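Local coordinates for cellulose-binding protein (Saccharophagus degradans, PDB 2YHG) that probably acts in carbohydrate metabolism as the part of a larger cellulose-binding protein that contains a nucleoside hydrolase-like domain and a C-terminal domain, both binding calcium, at residues Ala77-Asp80 and Arg81-Ala85; Gly99-Pro103 and Ala104-Ser108; Gly125-Ser128 and Ala129-Leu133; Asp174-Ile177 and Ser178-Val182; Ser405-Gly409 and Lys410-Ile414. All coordinates share one frame; numbering follows the deposited sequence. Where two conformers were deposited one is given.

Interaction 1 of 5, residues Ala77-Asp80 and Arg81-Ala85; sequences AYVD and RILNA
Arg81 meets a water at the edge and in the plane of its guanidinium group, NH1 donating to the water oxygen at 3.0 Å; the same water donates to Tyr78 O at 2.9 Å. A second conformer of Arg81 exists, so this bridge need not be permanent. In the given one, CG stands opposite the backbone N (chi1 -180°) and the extended chain carries the guanidinium outward, away from the helix, on the side of Tyr78 O.

Tyr78 O also accepts from Ile82 N at 3.2 Å. Alongside, three more i-to-i+4 bonds join Ala77, Val79 and Asp80 to Arg81, Leu83 and Asn84, the straightest being Leu83 N to Val79 O, 2.8 Å. One turn apart, Val79 and Leu83 lie side by side and point the same way, CG1 of Val79 3.9 Å from CD1 of Leu83, branched apolar groups suited to a buried face.

Asp80 bonds through OD1 to Thr76 and to Asn110 of strand 110-112, whose side chain Val79 and Leu83 also touch. Val79 further reaches Ile62 and Thr64 of strand 58-64, whereas Ile82 packs on Leu47 and Leu51 of helix 42-52, so helix 77-93 covers the sheet beside that helix.

Interaction 2 of 5, residues Gly99-Pro103 and Ala104-Ser108; sequences GFPTP and AYLDS
Pro101 and Leu106 cross obliquely, the proline ring laying its CB and CG against one methyl of the leucine; CD2 of Leu106 is 3.8 Å from CG of Pro101. Tyr105 reaches the same proline from another direction, its CD2 3.9 Å from Pro101 CB.

Beside these apolar contacts lies the polar cap. Thr102 is the N-cap of helix 103-108, and its OG1 accepts from Tyr105 N at 3.0 Å. With OG1 held between the backbone N and the carbonyl carbon (chi1 68°), the hydroxyl faces the first turn, and it also lies 3.3 Å from Tyr105 CB. The carbonyl of Thr102 takes a second amide, Leu106 N, at 3.0 Å, and Pro103 O takes Asp107 N at 2.9 Å. Proline suits the first helical position after the cap, where its missing N-H would have no carbonyl to meet. Pro101 and Leu106, the residue before the cap and the fourth one after it, make a hydrophobic staple.

Farther out, the Tyr86 hydroxyl bonds to Pro101 O while its side chain touches Leu106, and Tyr105 OH bonds to Leu59 O on strand 58-64, fixing the tyrosine's far end. Pro103 rests on Tyr90 of helix 77-93.

The chemistry divides neatly: threonine oxygens occupy amides at the helix start, where the positive end of the helix dipole probably strengthens these bonds, and the apolar staple probably shields Thr102 O, which has Leu106 CG beside it, on one flank.

Interaction 3 of 5, residues Gly125-Ser128 and Ala129-Leu133; sequences GKDS and AGSNL
Ser128 is extended and the next residue, Ala129, is already helical, so the loop bends abruptly into the first turn of helix 129-139. The carbonyl of Ser128 receives Asn132 N at 3.0 Å, the opening i-to-i+4 bond.

The two serines then grip one another reciprocally. OG of Ser128 accepts from Ser131 N at 3.0 Å, while OG of Ser131 accepts from Ser128 N at 2.9 Å in a nearly straight bond, the N-H...O angle being 172°. Each hydroxyl sits between its own backbone N and carbonyl carbon, which keeps it close to the main chain and facing its partner's amide. This is a capping box, with Ser128 as N-cap; short hydroxyl side chains fit both of its corners. Gly130, a buried residue between them in sequence, bonds through its backbone to Met112 as the helix start passes strand 110-112, and Ala129 is small enough to lie against Val111 there.

Asp127 and Asn132 cross at about a right angle, their carboxylate and amide planes 69° apart, and are joined mainly through water. One water donates to Asp127 OD2 at 2.8 Å and accepts from Asn132 ND2 at 3.0 Å. Another donates to Asn132 OD1 at 2.8 Å and weakly to Asp127 OD1, and also meets Ser131 OG at 2.6 Å. Lys163 of helix 155-167 ties the pair from outside, forming a salt bridge with Asp127 OD2 and a hydrogen bond with Asn132 OD1. Gln159 holds the other carboxylate oxygen, and Gln114 bonds to Ser128 OG.

Interaction 4 of 5, residues Asp174-Ile177 and Ser178-Val182; sequences DAFI and SKLRV
Ser178 and Lys179 turn their side chains back on the same carbonyl, that of Ala175, and approach it differently. The Ser178 hydroxyl donates to Ala175 O at 2.7 Å; its OG lies between the backbone N and the carbonyl carbon (chi1 77°), the position from which a serine late in a helix can reach back one turn. Lys179 instead lays its aliphatic chain past that oxygen, bending at chi3 to bring CE within 3.4 Å of Ala175 O, while Lys179 N gives it only a weak bond. The lysine's NZ goes on to a weak bond with Val138 O.

The main chain tightens here. Ser178 N still bonds to Asp174 O, but Lys179 N turns to Phe176 O at 3.1 Å and Leu180 N to Ile177 O at 3.2 Å, i-to-i+3 bonds whose donors stand above the carbonyl planes. Helix 170-178 thereby gives way within two residues to strand 180-185, completing the helical connection of a beta-alpha-beta crossover from the parallel neighbour strand 146-150.

Leu180 CD2 lies obliquely off the Phe176 ring, 4.4 Å from its CE2, a loose contact. Both apolar groups belong to the buried side, where Val138 and Val161 touch each of them. Arg181 folds its guanidinium back along the turn, NH1 donating to Ser178 O at 2.9 Å and to Leu180 O at 3.0 Å, both oxygens near the guanidinium plane; Ser260 holds its NE.

Interaction 5 of 5, residues Ser405-Gly409 and Lys410-Ile414; sequences SNAGG and KDIHI
Ala407 meets Ile412 by apolar contact, its methyl CB 4.1 Å from the CD1 end of the isoleucine. CG1 of Ile412 lies opposite its carbonyl carbon (chi1 -69°) and the extended branch carries CD1 back toward the loop. Pro404 and Val436 also touch Ile412, so a small and a long apolar residue fill this buried corner together.

Among backbone bonds, Lys410 N donates to Ala407 O at 3.1 Å and closes a type II beta turn. Gly409 occupies its third position with phi at 76°, a conformation glycine adopts without strain. The Lys410 side chain bends at chi2, CB passing 3.3 Å from Ala407 O before the amine leads away.

Side-chain polar bonds follow on the strand. NE2 of His413 donates to Asp411 OD2 at 2.9 Å; the oxygen lies in the ring plane, whereas the nitrogen comes from above the carboxylate plane. Asp411 OD1 takes Ser384 N, and His413 N bonds to Asp383, a magnesium ligand alongside Tyr385, which packs on Ala407.

The imidazole of His413 is probably neutral, accepting from Arg431 NH1 at ND1 and donating to Asp411 at NE2, and these two bonds fix the rotation of the ring.

Overall arrangement
Along the chain the five contacts come in series. Interactions 1 to 4 belong to the nucleoside hydrolase-like domain, built on a six-stranded parallel sheet, and interaction 5 to the C-terminal domain with its mixed sheet. Interactions 1 and 2, centres 13 Å apart, touch where CD2 of Leu83 meets CD1 of Leu106 at 3.8 Å, so successive helices 77-93 and 103-108 pack together. Interaction 3 begins the helix after strand 110-112, and interaction 4, about 17 Å from it between centres, leads into strand 180-185. Interaction 5 lies about 49 Å from interaction 1, centre to centre, across the chain's middle. Interactions 1 to 4 thus sample helices and turns packed round the parallel sheet, and interaction 5 the turn into a strand of the second domain.

Interaction 1 of 5, residues Ala77-Asp80 and Arg81-Ala85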
loop_
_atom_site.group_PDB
_atom_site.type_symbol
_atom_site.label_atom_id
_atom_site.label_comp_id
_atom_site.label_asym_id
_atom_site.label_seq_id
_atom_site.Cartn_x
_atom_site.Cartn_y
_atom_site.Cartn_z
ATOM N N ALA A 77 -6.550 15.240 17.156
ATOM C CA ALA A 77 -5.568 16.321 17.176
ATOM C C ALA A 77 -4.251 15.960 16.500
ATOM O O ALA A 77 -3.630 16.829 15.905
ATOM C CB ALA A 77 -5.341 16.840 18.585
ATOM N N TYR A 78 -3.775 14.712 16.590
ATOM C CA TYR A 78 -2.556 14.352 15.852
ATOM C C TYR A 78 -2.718 14.567 14.343
ATOM O O TYR A 78 -1.883 15.166 13.683
ATOM C CB TYR A 78 -2.159 12.894 16.075
ATOM C CG TYR A 78 -1.456 12.609 17.372
ATOM C CD1 TYR A 78 -0.107 12.819 17.504
ATOM C CD2 TYR A 78 -2.155 12.094 18.455
ATOM C CE1 TYR A 78 0.548 12.521 18.741
ATOM C CE2 TYR A 78 -1.539 11.811 19.661
ATOM C CZ TYR A 78 -0.216 12.018 19.797
ATOM O OH TYR A 78 0.383 11.714 21.006
ATOM N N VAL A 79 -3.809 14.053 13.804
ATOM C CA VAL A 79 -4.076 14.190 12.394
ATOM C C VAL A 79 -4.311 15.665 12.030
ATOM O O VAL A 79 -3.812 16.130 11.006
ATOM C CB VAL A 79 -5.213 13.290 11.930
ATOM C CG1 VAL A 79 -5.620 13.593 10.479
ATOM C CG2 VAL A 79 -4.831 11.822 12.090
ATOM N N ASP A 80 -5.017 16.402 12.882
ATOM C CA ASP A 80 -5.264 17.809 12.598
ATOM C C ASP A 80 -3.939 18.533 12.383
ATOM O O ASP A 80 -3.812 19.388 11.512
ATOM C CB ASP A 80 -5.971 18.466 13.795
ATOM C CG ASP A 80 -7.351 17.921 14.104
ATOM O OD1 ASP A 80 -7.957 17.181 13.303
ATOM O OD2 ASP A 80 -7.828 18.282 15.207
ATOM N N ARG A 81 -2.973 18.279 13.271
ATOM C CA ARG A 81 -1.677 18.934 13.236
ATOM C C ARG A 81 -0.924 18.602 11.949
ATOM O O ARG A 81 -0.328 19.467 11.297
ATOM C CB ARG A 81 -0.886 18.500 14.480
ATOM C CG ARG A 81 0.495 19.083 14.629
ATOM C CD ARG A 81 0.955 19.027 16.082
ATOM N NE ARG A 81 2.360 19.349 16.190
ATOM C CZ ARG A 81 3.327 18.500 15.903
ATOM N NH1 ARG A 81 3.041 17.247 15.566
ATOM N NH2 ARG A 81 4.585 18.914 15.963
ATOM N N ILE A 82 -0.955 17.341 11.550
ATOM C CA ILE A 82 -0.285 16.907 10.348
ATOM C C ILE A 82 -0.979 17.502 9.106
ATOM O O ILE A 82 -0.283 17.934 8.186
ATOM C CB ILE A 82 -0.178 15.377 10.304
ATOM C CG1 ILE A 82 0.798 14.879 11.378
ATOM C CG2 ILE A 82 0.229 14.905 8.919
ATOM C CD1 ILE A 82 0.716 13.429 11.701
ATOM N N LEU A 83 -2.300 17.545 9.082
ATOM C CA LEU A 83 -3.017 18.154 7.966
ATOM C C LEU A 83 -2.809 19.657 7.883
ATOM O O LEU A 83 -2.784 20.204 6.782
ATOM C CB LEU A 83 -4.492 17.802 8.009
ATOM C CG LEU A 83 -4.850 16.343 7.711
ATOM C CD1 LEU A 83 -6.362 16.175 7.714
ATOM C CD2 LEU A 83 -4.268 15.883 6.395
ATOM N N ASN A 84 -2.562 20.325 9.011
ATOM C CA ASN A 84 -2.211 21.750 8.951
ATOM C C ASN A 84 -0.879 21.917 8.243
ATOM O O ASN A 84 -0.714 22.803 7.402
ATOM C CB ASN A 84 -2.172 22.325 10.365
ATOM C CG ASN A 84 -1.868 23.776 10.390
ATOM O OD1 ASN A 84 -2.565 24.584 9.778
ATOM N ND2 ASN A 84 -0.778 24.124 11.045
ATOM N N ALA A 85 0.090 21.056 8.540
ATOM C CA ALA A 85 1.368 21.055 7.825
ATOM C C ALA A 85 1.175 20.744 6.347
ATOM O O ALA A 85 1.784 21.384 5.477
ATOM C CB ALA A 85 2.352 20.071 8.454
HETATM O O HOH W 1 0.698 15.508 14.953
#

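Interaction 2 of 5, residues Gly99-Pro103 and Ala104-Ser108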
loop_
_atom_site.group_PDB
_atom_site.type_symbol
_atom_site.label_atom_id
_atom_site.label_comp_id
_atom_site.label_asym_id
_atom_site.label_seq_id
_atom_site.Cartn_x
_atom_site.Cartn_y
_atom_site.Cartn_z
ATOM N N GLY A 99 -3.009 15.675 -9.045
ATOM C CA GLY A 99 -3.871 14.809 -8.256
ATOM C C GLY A 99 -3.577 14.769 -6.772
ATOM O O GLY A 99 -4.128 13.923 -6.078
ATOM N N PHE A 100 -2.808 15.704 -6.236
ATOM C CA PHE A 100 -2.755 15.796 -4.768
ATOM C C PHE A 100 -4.120 16.182 -4.251
ATOM O O PHE A 100 -4.741 17.095 -4.789
ATOM C CB PHE A 100 -1.679 16.799 -4.300
ATOM C CG PHE A 100 -0.302 16.194 -4.210
ATOM C CD1 PHE A 100 0.037 15.370 -3.136
ATOM C CD2 PHE A 100 0.638 16.389 -5.205
ATOM C CE1 PHE A 100 1.240 14.781 -3.070
ATOM C CE2 PHE A 100 1.906 15.839 -5.091
ATOM C CZ PHE A 100 2.186 14.964 -4.045
ATOM N N PRO A 101 -4.591 15.522 -3.201
ATOM C CA PRO A 101 -5.886 15.905 -2.653
ATOM C C PRO A 101 -5.838 17.291 -1.998
ATOM O O PRO A 101 -4.821 17.672 -1.422
ATOM C CB PRO A 101 -6.152 14.812 -1.606
ATOM C CG PRO A 101 -4.811 14.271 -1.253
ATOM C CD PRO A 101 -3.980 14.379 -2.490
ATOM N N THR A 102 -6.927 18.051 -2.090
ATOM C CA THR A 102 -6.915 19.367 -1.486
ATOM C C THR A 102 -6.903 19.247 0.040
ATOM O O THR A 102 -7.448 18.306 0.603
ATOM C CB THR A 102 -8.093 20.225 -1.936
ATOM O OG1 THR A 102 -9.283 19.651 -1.404
ATOM C CG2 THR A 102 -8.181 20.346 -3.456
ATOM N N PRO A 103 -6.362 20.264 0.705
ATOM C CA PRO A 103 -6.458 20.305 2.147
ATOM C C PRO A 103 -7.883 20.240 2.649
ATOM O O PRO A 103 -8.166 19.491 3.602
ATOM C CB PRO A 103 -5.790 21.631 2.507
ATOM C CG PRO A 103 -4.762 21.833 1.430
ATOM C CD PRO A 103 -5.489 21.344 0.190
ATOM N N ALA A 104 -8.812 20.885 1.956
ATOM C CA ALA A 104 -10.188 20.848 2.377
ATOM C C ALA A 104 -10.764 19.427 2.282
ATOM O O ALA A 104 -11.547 19.010 3.134
ATOM C CB ALA A 104 -11.052 21.841 1.563
ATOM N N TYR A 105 -10.454 18.730 1.198
ATOM C CA TYR A 105 -10.923 17.364 1.064
ATOM C C TYR A 105 -10.380 16.475 2.192
ATOM O O TYR A 105 -11.120 15.709 2.806
ATOM C CB TYR A 105 -10.567 16.795 -0.295
ATOM C CG TYR A 105 -10.881 15.326 -0.382
ATOM C CD1 TYR A 105 -12.181 14.872 -0.404
ATOM C CD2 TYR A 105 -9.858 14.394 -0.306
ATOM C CE1 TYR A 105 -12.447 13.506 -0.399
ATOM C CE2 TYR A 105 -10.110 13.030 -0.317
ATOM C CZ TYR A 105 -11.395 12.595 -0.335
ATOM O OH TYR A 105 -11.649 11.244 -0.381
ATOM N N LEU A 106 -9.094 16.595 2.482
ATOM C CA LEU A 106 -8.511 15.778 3.543
ATOM C C LEU A 106 -9.128 16.092 4.887
ATOM O O LEU A 106 -9.407 15.184 5.662
ATOM C CB LEU A 106 -7.007 15.947 3.620
ATOM C CG LEU A 106 -6.240 15.398 2.431
ATOM C CD1 LEU A 106 -4.748 15.570 2.663
ATOM C CD2 LEU A 106 -6.561 13.948 2.108
ATOM N N ASP A 107 -9.410 17.364 5.147
ATOM C CA ASP A 107 -10.084 17.718 6.374
ATOM C C ASP A 107 -11.429 16.984 6.470
ATOM O O ASP A 107 -11.834 16.549 7.555
ATOM C CB ASP A 107 -10.349 19.223 6.435
ATOM C CG ASP A 107 -9.087 20.070 6.550
ATOM O OD1 ASP A 107 -8.022 19.554 6.940
ATOM O OD2 ASP A 107 -9.170 21.274 6.170
ATOM N N SER A 108 -12.143 16.865 5.344
ATOM C CA SER A 108 -13.459 16.259 5.344
ATOM C C SER A 108 -13.479 14.760 5.646
ATOM O O SER A 108 -14.501 14.237 6.013
ATOM C CB SER A 108 -14.174 16.528 4.016
ATOM O OG SER A 108 -13.770 15.669 2.981
#

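Interaction 3 of 5, residues Gly125-Ser128 and Ala129-Leu133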
loop_
_atom_site.group_PDB
_atom_site.type_symbol
_atom_site.label_atom_id
_atom_site.label_comp_id
_atom_site.label_asym_id
_atom_site.label_seq_id
_atom_site.Cartn_x
_atom_site.Cartn_y
_atom_site.Cartn_z
ATOM N N GLY A 125 -25.381 0.422 18.806
ATOM C CA GLY A 125 -25.149 1.763 19.292
ATOM C C GLY A 125 -23.731 2.270 19.197
ATOM O O GLY A 125 -23.438 3.368 19.685
ATOM N N LYS A 126 -22.839 1.506 18.542
ATOM C CA LYS A 126 -21.414 1.826 18.537
ATOM C C LYS A 126 -20.913 2.313 17.186
ATOM O O LYS A 126 -19.716 2.331 16.931
ATOM C CB LYS A 126 -20.611 0.638 19.072
ATOM C CG LYS A 126 -21.060 0.277 20.470
ATOM C CD LYS A 126 -20.201 -0.765 21.138
ATOM C CE LYS A 126 -20.608 -0.946 22.592
ATOM N NZ LYS A 126 -19.883 -2.040 23.265
ATOM N N ASP A 127 -21.800 2.805 16.333
ATOM C CA ASP A 127 -21.303 3.373 15.082
ATOM C C ASP A 127 -20.405 4.583 15.350
ATOM O O ASP A 127 -20.656 5.364 16.302
ATOM C CB ASP A 127 -22.447 3.871 14.210
ATOM C CG ASP A 127 -23.295 2.782 13.621
ATOM O OD1 ASP A 127 -22.867 1.616 13.476
ATOM O OD2 ASP A 127 -24.423 3.158 13.154
ATOM N N SER A 128 -19.427 4.786 14.484
ATOM C CA SER A 128 -18.623 5.972 14.486
ATOM C C SER A 128 -18.689 6.670 13.147
ATOM O O SER A 128 -19.108 6.093 12.129
ATOM C CB SER A 128 -17.167 5.639 14.839
ATOM O OG SER A 128 -16.603 4.749 13.886
ATOM N N ALA A 129 -18.186 7.903 13.104
ATOM C CA ALA A 129 -18.004 8.569 11.821
ATOM C C ALA A 129 -17.166 7.701 10.895
ATOM O O ALA A 129 -17.460 7.565 9.712
ATOM C CB ALA A 129 -17.411 9.944 12.002
ATOM N N GLY A 130 -16.117 7.098 11.436
ATOM C CA GLY A 130 -15.239 6.280 10.620
ATOM C C GLY A 130 -15.871 5.002 10.114
ATOM O O GLY A 130 -15.677 4.621 8.963
ATOM N N SER A 131 -16.654 4.315 10.949
ATOM C CA SER A 131 -17.279 3.097 10.496
ATOM C C SER A 131 -18.294 3.413 9.409
ATOM O O SER A 131 -18.379 2.719 8.413
ATOM C CB SER A 131 -17.866 2.283 11.662
ATOM O OG SER A 131 -18.929 2.931 12.319
ATOM N N ASN A 132 -19.065 4.469 9.618
ATOM C CA ASN A 132 -20.020 4.862 8.588
ATOM C C ASN A 132 -19.304 5.302 7.316
ATOM O O ASN A 132 -19.835 5.055 6.218
ATOM C CB ASN A 132 -20.927 5.990 9.094
ATOM C CG ASN A 132 -21.966 5.524 10.074
ATOM O OD1 ASN A 132 -22.275 4.330 10.162
ATOM N ND2 ASN A 132 -22.524 6.466 10.824
ATOM N N LEU A 133 -18.156 5.949 7.417
ATOM C CA LEU A 133 -17.388 6.358 6.249
ATOM C C LEU A 133 -16.975 5.136 5.433
ATOM O O LEU A 133 -17.065 5.129 4.198
ATOM C CB LEU A 133 -16.176 7.193 6.709
ATOM C CG LEU A 133 -15.208 7.714 5.630
ATOM C CD1 LEU A 133 -14.334 8.785 6.218
ATOM C CD2 LEU A 133 -14.274 6.606 5.083
HETATM O O HOH W 2 -21.138 2.009 11.201
HETATM O O HOH W 3 -24.772 5.852 12.678
#

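Interaction 4 of 5, residues Asp174-Ile177 and Ser178-Val182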
loop_
_atom_site.group_PDB
_atom_site.type_symbol
_atom_site.label_atom_id
_atom_site.label_comp_id
_atom_site.label_asym_id
_atom_site.label_seq_id
_atom_site.Cartn_x
_atom_site.Cartn_y
_atom_site.Cartn_z
ATOM N N ASP A 174 -22.680 -10.170 1.216
ATOM C CA ASP A 174 -21.658 -10.787 0.393
ATOM C C ASP A 174 -21.122 -9.800 -0.620
ATOM O O ASP A 174 -19.926 -9.780 -0.924
ATOM C CB ASP A 174 -22.212 -12.033 -0.310
ATOM C CG ASP A 174 -22.455 -13.190 0.648
ATOM O OD1 ASP A 174 -21.755 -13.316 1.664
ATOM O OD2 ASP A 174 -23.323 -14.046 0.327
ATOM N N ALA A 175 -22.004 -8.990 -1.183
ATOM C CA ALA A 175 -21.559 -7.998 -2.156
ATOM C C ALA A 175 -20.634 -6.959 -1.518
ATOM O O ALA A 175 -19.627 -6.581 -2.096
ATOM C CB ALA A 175 -22.771 -7.303 -2.800
ATOM N N PHE A 176 -20.994 -6.512 -0.327
ATOM C CA PHE A 176 -20.204 -5.572 0.461
ATOM C C PHE A 176 -18.788 -6.147 0.676
ATOM O O PHE A 176 -17.775 -5.511 0.344
ATOM C CB PHE A 176 -20.909 -5.296 1.786
ATOM C CG PHE A 176 -20.277 -4.217 2.618
ATOM C CD1 PHE A 176 -20.662 -2.896 2.465
ATOM C CD2 PHE A 176 -19.286 -4.537 3.537
ATOM C CE1 PHE A 176 -20.102 -1.907 3.227
ATOM C CE2 PHE A 176 -18.704 -3.530 4.299
ATOM C CZ PHE A 176 -19.094 -2.215 4.122
ATOM N N ILE A 177 -18.716 -7.370 1.169
ATOM C CA ILE A 177 -17.438 -8.034 1.431
ATOM C C ILE A 177 -16.599 -8.159 0.184
ATOM O O ILE A 177 -15.384 -7.992 0.219
ATOM C CB ILE A 177 -17.667 -9.394 2.115
ATOM C CG1 ILE A 177 -18.241 -9.224 3.518
ATOM C CG2 ILE A 177 -16.398 -10.250 2.077
ATOM C CD1 ILE A 177 -17.255 -8.642 4.567
ATOM N N SER A 178 -17.247 -8.418 -0.949
ATOM C CA SER A 178 -16.515 -8.618 -2.182
ATOM C C SER A 178 -15.774 -7.379 -2.666
ATOM O O SER A 178 -14.824 -7.484 -3.443
ATOM C CB SER A 178 -17.450 -9.108 -3.286
ATOM O OG SER A 178 -18.251 -8.083 -3.834
ATOM N N LYS A 179 -16.229 -6.203 -2.221
ATOM C CA LYS A 179 -15.654 -4.947 -2.641
ATOM C C LYS A 179 -14.628 -4.364 -1.655
ATOM O O LYS A 179 -14.025 -3.354 -1.943
ATOM C CB LYS A 179 -16.767 -3.936 -2.841
ATOM C CG LYS A 179 -17.668 -4.291 -3.995
ATOM C CD LYS A 179 -18.808 -3.343 -4.202
ATOM C CE LYS A 179 -19.733 -3.338 -3.008
ATOM N NZ LYS A 179 -20.991 -2.586 -3.276
ATOM N N LEU A 180 -14.420 -5.043 -0.537
ATOM C CA LEU A 180 -13.513 -4.614 0.532
ATOM C C LEU A 180 -12.244 -5.466 0.488
ATOM O O LEU A 180 -12.278 -6.622 0.074
ATOM C CB LEU A 180 -14.237 -4.781 1.861
ATOM C CG LEU A 180 -13.549 -4.271 3.133
ATOM C CD1 LEU A 180 -13.243 -2.794 3.080
ATOM C CD2 LEU A 180 -14.416 -4.633 4.321
ATOM N N ARG A 181 -11.142 -4.900 0.990
ATOM C CA ARG A 181 -9.928 -5.644 1.302
ATOM C C ARG A 181 -9.367 -5.048 2.576
ATOM O O ARG A 181 -9.521 -3.840 2.796
ATOM C CB ARG A 181 -8.861 -5.590 0.232
ATOM C CG ARG A 181 -9.186 -6.352 -1.052
ATOM C CD ARG A 181 -9.723 -5.381 -2.070
ATOM N NE ARG A 181 -9.943 -6.074 -3.376
ATOM C CZ ARG A 181 -11.058 -6.718 -3.711
ATOM N NH1 ARG A 181 -12.078 -6.807 -2.888
ATOM N NH2 ARG A 181 -11.199 -7.111 -4.958
ATOM N N VAL A 182 -8.744 -5.874 3.404
ATOM C CA VAL A 182 -8.140 -5.394 4.635
ATOM C C VAL A 182 -6.647 -5.672 4.626
ATOM O O VAL A 182 -6.208 -6.793 4.347
ATOM C CB VAL A 182 -8.798 -6.054 5.875
ATOM C CG1 VAL A 182 -8.084 -5.646 7.170
ATOM C CG2 VAL A 182 -10.287 -5.678 5.947
#

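Interaction 5 of 5, residues Ser405-Gly409 and Lys410-Ile414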
loop_
_atom_site.group_PDB
_atom_site.type_symbol
_atom_site.label_atom_id
_atom_site.label_comp_id
_atom_site.label_asym_id
_atom_site.label_seq_id
_atom_site.Cartn_x
_atom_site.Cartn_y
_atom_site.Cartn_z
ATOM N N SER A 405 9.379 -24.268 -23.382
ATOM C CA SER A 405 8.476 -25.225 -23.962
ATOM C C SER A 405 7.623 -25.958 -22.955
ATOM O O SER A 405 6.529 -26.381 -23.278
ATOM C CB SER A 405 9.255 -26.237 -24.797
ATOM O OG SER A 405 9.874 -25.614 -25.901
ATOM N N ASN A 406 8.104 -26.028 -21.702
ATOM C CA ASN A 406 7.411 -26.758 -20.647
ATOM C C ASN A 406 6.552 -25.851 -19.770
ATOM O O ASN A 406 6.061 -26.288 -18.734
ATOM C CB ASN A 406 8.389 -27.576 -19.777
ATOM C CG ASN A 406 9.306 -26.723 -18.954
ATOM O OD1 ASN A 406 9.112 -25.506 -18.866
ATOM N ND2 ASN A 406 10.265 -27.359 -18.255
ATOM N N ALA A 407 6.287 -24.617 -20.202
ATOM C CA ALA A 407 5.572 -23.636 -19.375
ATOM C C ALA A 407 4.057 -23.616 -19.576
ATOM O O ALA A 407 3.370 -22.780 -18.982
ATOM C CB ALA A 407 6.156 -22.257 -19.567
ATOM N N GLY A 408 3.519 -24.496 -20.410
ATOM C CA GLY A 408 2.105 -24.482 -20.641
ATOM C C GLY A 408 1.261 -24.561 -19.383
ATOM O O GLY A 408 1.500 -25.382 -18.516
ATOM N N GLY A 409 0.205 -23.763 -19.355
ATOM C CA GLY A 409 -0.704 -23.729 -18.244
ATOM C C GLY A 409 -0.194 -22.984 -17.026
ATOM O O GLY A 409 -0.849 -23.000 -15.976
ATOM N N LYS A 410 0.932 -22.309 -17.141
ATOM C CA LYS A 410 1.484 -21.506 -16.051
ATOM C C LYS A 410 1.548 -20.046 -16.486
ATOM O O LYS A 410 1.313 -19.718 -17.657
ATOM C CB LYS A 410 2.890 -21.998 -15.766
ATOM C CG LYS A 410 2.992 -23.489 -15.464
ATOM C CD LYS A 410 2.197 -23.881 -14.242
ATOM C CE LYS A 410 2.251 -25.382 -14.026
ATOM N NZ LYS A 410 1.488 -25.746 -12.818
ATOM N N ASP A 411 1.872 -19.177 -15.548
ATOM C CA ASP A 411 2.213 -17.810 -15.896
ATOM C C ASP A 411 3.644 -17.508 -15.542
ATOM O O ASP A 411 4.299 -18.209 -14.719
ATOM C CB ASP A 411 1.210 -16.749 -15.376
ATOM C CG ASP A 411 1.219 -16.495 -13.898
ATOM O OD1 ASP A 411 1.926 -17.140 -13.110
ATOM O OD2 ASP A 411 0.540 -15.515 -13.498
ATOM N N ILE A 412 4.157 -16.465 -16.181
ATOM C CA ILE A 412 5.532 -16.007 -16.046
ATOM C C ILE A 412 5.461 -14.495 -15.854
ATOM O O ILE A 412 4.876 -13.793 -16.691
ATOM C CB ILE A 412 6.358 -16.358 -17.286
ATOM C CG1 ILE A 412 6.577 -17.873 -17.379
ATOM C CG2 ILE A 412 7.687 -15.621 -17.309
ATOM C CD1 ILE A 412 7.156 -18.365 -18.691
ATOM N N HIS A 413 6.015 -14.003 -14.761
ATOM C CA HIS A 413 6.010 -12.577 -14.466
ATOM C C HIS A 413 7.360 -11.982 -14.800
ATOM O O HIS A 413 8.399 -12.380 -14.238
ATOM C CB HIS A 413 5.677 -12.322 -12.995
ATOM C CG HIS A 413 4.274 -12.636 -12.622
ATOM N ND1 HIS A 413 3.659 -12.051 -11.537
ATOM C CD2 HIS A 413 3.389 -13.513 -13.154
ATOM C CE1 HIS A 413 2.449 -12.580 -11.428
ATOM N NE2 HIS A 413 2.259 -13.477 -12.390
ATOM N N ILE A 414 7.360 -11.014 -15.714
ATOM C CA ILE A 414 8.544 -10.285 -16.117
ATOM C C ILE A 414 8.409 -8.861 -15.651
ATOM O O ILE A 414 7.387 -8.234 -15.909
ATOM C CB ILE A 414 8.742 -10.342 -17.637
ATOM C CG1 ILE A 414 8.754 -11.788 -18.156
ATOM C CG2 ILE A 414 9.985 -9.566 -18.020
ATOM C CD1 ILE A 414 9.899 -12.638 -17.637
#